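Long-range contact in Pre-mRNA splicing helicase-like protein (PDB 4RVQ), which probably unwinds RNA in the spliceosome as a Brr2 helicase, its noncanonical PWI domain likely mediating contacts with protein or RNA: residues 95-100 with 108-113. Residues are numbered along the deposited sequence; the frame is centred on the assembly and turned at random.
Sequences LTRLAR and DTIERE. With EDO (1,2-ethanediol), chain F.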
loop_
_atom_site.group_PDB
_atom_site.type_symbol
_atom_site.label_atom_id
_atom_site.label_comp_id
_atom_site.label_asym_id
_atom_site.label_seq_id
_atom_site.Cartn_x
_atom_site.Cartn_y
_atom_site.Cartn_z
ATOM N N LEU A 95 2.557 -1.210 -6.648
ATOM C CA LEU A 95 3.763 -1.969 -6.451
ATOM C C LEU A 95 3.507 -3.383 -5.951
ATOM O O LEU A 95 4.286 -4.287 -6.261
ATOM C CB LEU A 95 4.759 -1.252 -5.561
ATOM C CG LEU A 95 5.314 0.059 -6.106
ATOM C CD1 LEU A 95 6.100 0.794 -5.066
ATOM C CD2 LEU A 95 6.084 -0.183 -7.394
ATOM N N THR A 96 2.435 -3.596 -5.183
ATOM C CA THR A 96 2.065 -4.954 -4.809
ATOM C C THR A 96 1.719 -5.747 -6.080
ATOM O O THR A 96 2.150 -6.887 -6.278
ATOM C CB THR A 96 0.921 -4.973 -3.804
ATOM O OG1 THR A 96 1.357 -4.318 -2.604
ATOM C CG2 THR A 96 0.501 -6.375 -3.477
ATOM N N ARG A 97 0.885 -5.161 -6.941
ATOM C CA ARG A 97 0.513 -5.800 -8.173
ATOM C C ARG A 97 1.748 -6.075 -9.036
ATOM O O ARG A 97 1.919 -7.178 -9.581
ATOM C CB ARG A 97 -0.502 -4.954 -8.937
ATOM C CG ARG A 97 -1.070 -5.679 -10.124
ATOM C CD ARG A 97 -2.084 -4.825 -10.908
ATOM N NE ARG A 97 -2.372 -5.469 -12.179
ATOM C CZ ARG A 97 -2.815 -4.850 -13.263
ATOM N NH1 ARG A 97 -3.125 -3.581 -13.206
ATOM N NH2 ARG A 97 -2.940 -5.507 -14.404
ATOM N N LEU A 98 2.592 -5.085 -9.197
ATOM C CA LEU A 98 3.789 -5.244 -10.027
ATOM C C LEU A 98 4.709 -6.317 -9.467
ATOM O O LEU A 98 5.252 -7.150 -10.224
ATOM C CB LEU A 98 4.502 -3.900 -10.208
ATOM C CG LEU A 98 5.722 -3.889 -11.132
ATOM C CD1 LEU A 98 5.396 -4.380 -12.518
ATOM C CD2 LEU A 98 6.305 -2.492 -11.170
ATOM N N ALA A 99 4.907 -6.324 -8.157
ATOM C CA ALA A 99 5.803 -7.318 -7.548
ATOM C C ALA A 99 5.318 -8.729 -7.789
ATOM O O ALA A 99 6.111 -9.671 -7.767
ATOM C CB ALA A 99 5.952 -7.069 -6.059
ATOM N N ARG A 100 4.016 -8.902 -7.939
ATOM C CA ARG A 100 3.388 -10.197 -8.157
ATOM C C ARG A 100 3.316 -10.598 -9.635
ATOM O O ARG A 100 2.914 -11.748 -9.896
ATOM C CB ARG A 100 2.001 -10.202 -7.487
ATOM C CG ARG A 100 2.138 -10.256 -5.998
ATOM C CD ARG A 100 0.857 -9.955 -5.219
ATOM N NE ARG A 100 1.011 -10.426 -3.825
ATOM C CZ ARG A 100 0.899 -11.701 -3.500
ATOM N NH1 ARG A 100 0.384 -12.572 -4.353
ATOM N NH2 ARG A 100 1.268 -12.122 -2.320
ATOM N N ASP A 108 4.818 -5.385 -18.239
ATOM C CA ASP A 108 4.746 -4.300 -19.200
ATOM C C ASP A 108 3.394 -3.579 -19.099
ATOM O O ASP A 108 3.324 -2.347 -19.102
ATOM C CB ASP A 108 4.969 -4.826 -20.620
ATOM C CG ASP A 108 4.988 -3.691 -21.643
ATOM O OD1 ASP A 108 5.958 -2.955 -21.720
ATOM O OD2 ASP A 108 3.964 -3.472 -22.308
ATOM N N THR A 109 2.300 -4.351 -19.070
ATOM C CA THR A 109 0.977 -3.793 -18.956
ATOM C C THR A 109 0.864 -2.902 -17.710
ATOM O O THR A 109 0.343 -1.777 -17.768
ATOM C CB THR A 109 -0.051 -4.917 -18.909
ATOM O OG1 THR A 109 -0.074 -5.553 -20.188
ATOM C CG2 THR A 109 -1.416 -4.402 -18.592
ATOM N N ILE A 110 1.344 -3.414 -16.585
ATOM C CA ILE A 110 1.283 -2.671 -15.326
ATOM C C ILE A 110 2.116 -1.394 -15.394
ATOM O O ILE A 110 1.676 -0.325 -14.960
ATOM C CB ILE A 110 1.703 -3.548 -14.116
ATOM C CG1 ILE A 110 0.671 -4.693 -13.939
ATOM C CG2 ILE A 110 1.842 -2.708 -12.891
ATOM C CD1 ILE A 110 1.160 -5.844 -13.074
ATOM N N GLU A 111 3.313 -1.492 -15.944
ATOM C CA GLU A 111 4.175 -0.327 -16.061
ATOM C C GLU A 111 3.545 0.737 -16.952
ATOM O O GLU A 111 3.636 1.952 -16.632
ATOM C CB GLU A 111 5.556 -0.767 -16.570
ATOM C CG GLU A 111 6.305 -1.586 -15.552
ATOM C CD GLU A 111 7.480 -2.398 -16.067
ATOM O OE1 GLU A 111 7.745 -2.463 -17.277
ATOM O OE2 GLU A 111 8.175 -2.997 -15.214
ATOM N N ARG A 112 2.938 0.342 -18.063
ATOM C CA ARG A 112 2.259 1.301 -18.918
ATOM C C ARG A 112 1.079 1.926 -18.186
ATOM O O ARG A 112 0.878 3.159 -18.271
ATOM C CB ARG A 112 1.770 0.643 -20.195
ATOM C CG ARG A 112 2.831 0.197 -21.134
ATOM C CD ARG A 112 2.167 -0.384 -22.359
ATOM N NE ARG A 112 3.096 -0.650 -23.415
ATOM C CZ ARG A 112 2.929 -0.277 -24.681
ATOM N NH1 ARG A 112 1.817 0.347 -25.084
ATOM N NH2 ARG A 112 3.861 -0.582 -25.553
ATOM N N GLU A 113 0.304 1.115 -17.465
ATOM C CA GLU A 113 -0.834 1.660 -16.730
ATOM C C GLU A 113 -0.392 2.641 -15.660
ATOM O O GLU A 113 -1.021 3.702 -15.498
ATOM C CB GLU A 113 -1.675 0.530 -16.110
ATOM C CG GLU A 113 -2.426 -0.300 -17.157
ATOM C CD GLU A 113 -3.249 -1.452 -16.570
ATOM O OE1 GLU A 113 -3.185 -1.725 -15.361
ATOM O OE2 GLU A 113 -3.985 -2.121 -17.358
HETATM C C1 EDO F . -4.110 -1.573 -9.900
HETATM O O1 EDO F . -4.532 -2.429 -10.936
HETATM C C2 EDO F . -5.222 -0.596 -9.560
HETATM O O2 EDO F . -6.286 -1.355 -8.970
HETATM O O HOH W 1 -4.630 -4.508 -16.429
#
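Arg97 lies across Ile110 and reaches Glu113, tying together the antiparallel helices 89-99 and 104-116, a helical hairpin within the all-helical, noncanonical PWI domain. The short segments run at 159° to each other, their axes 9.9 Å apart. From CB, which points toward the opposite helix, the Arg97 chain leaves with CG anti to the backbone N (chi1 -171°) and stays extended as far as NE, the length needed to span the gap. CG of Arg97 rests 3.7 Å from Ile110 CD1, while CD passes O1 of a bound 1,2-ethanediol, probably from the crystallisation liquor. NE and CZ then pass over Ile110, whose CG1 sits 3.5 Å above the centre of the guanidinium plane; a branched aliphatic side chain suits this place because it covers one flat face and leaves the N-H groups along the edge to polar partners. NH1 gives a weak hydrogen bond to O1 of the diol. Beneath this partly exposed layer, Leu98 CD1 packs against Ile110 CG2 at 3.9 Å, an apolar contact that Leu126 and Tyr127 of helix 120-127 extend on the Leu98 side. Glu111 flanks the same leucine, its OE2 hydrogen-bonded to Tyr127. Were this arginine an alanine, Glu113 would probably be left without its cationic mate and the side of Ile110 that carries CG1 and CD1 would be uncovered. At the tip, Arg97 NH1 forms a salt bridge with Glu113 OE1 at 2.8 Å, approaching nearly along the C-O axis of that oxygen, with the guanidinium and carboxylate planes 53° apart, while one water bridges Arg97 NH2 to Glu113 OE2.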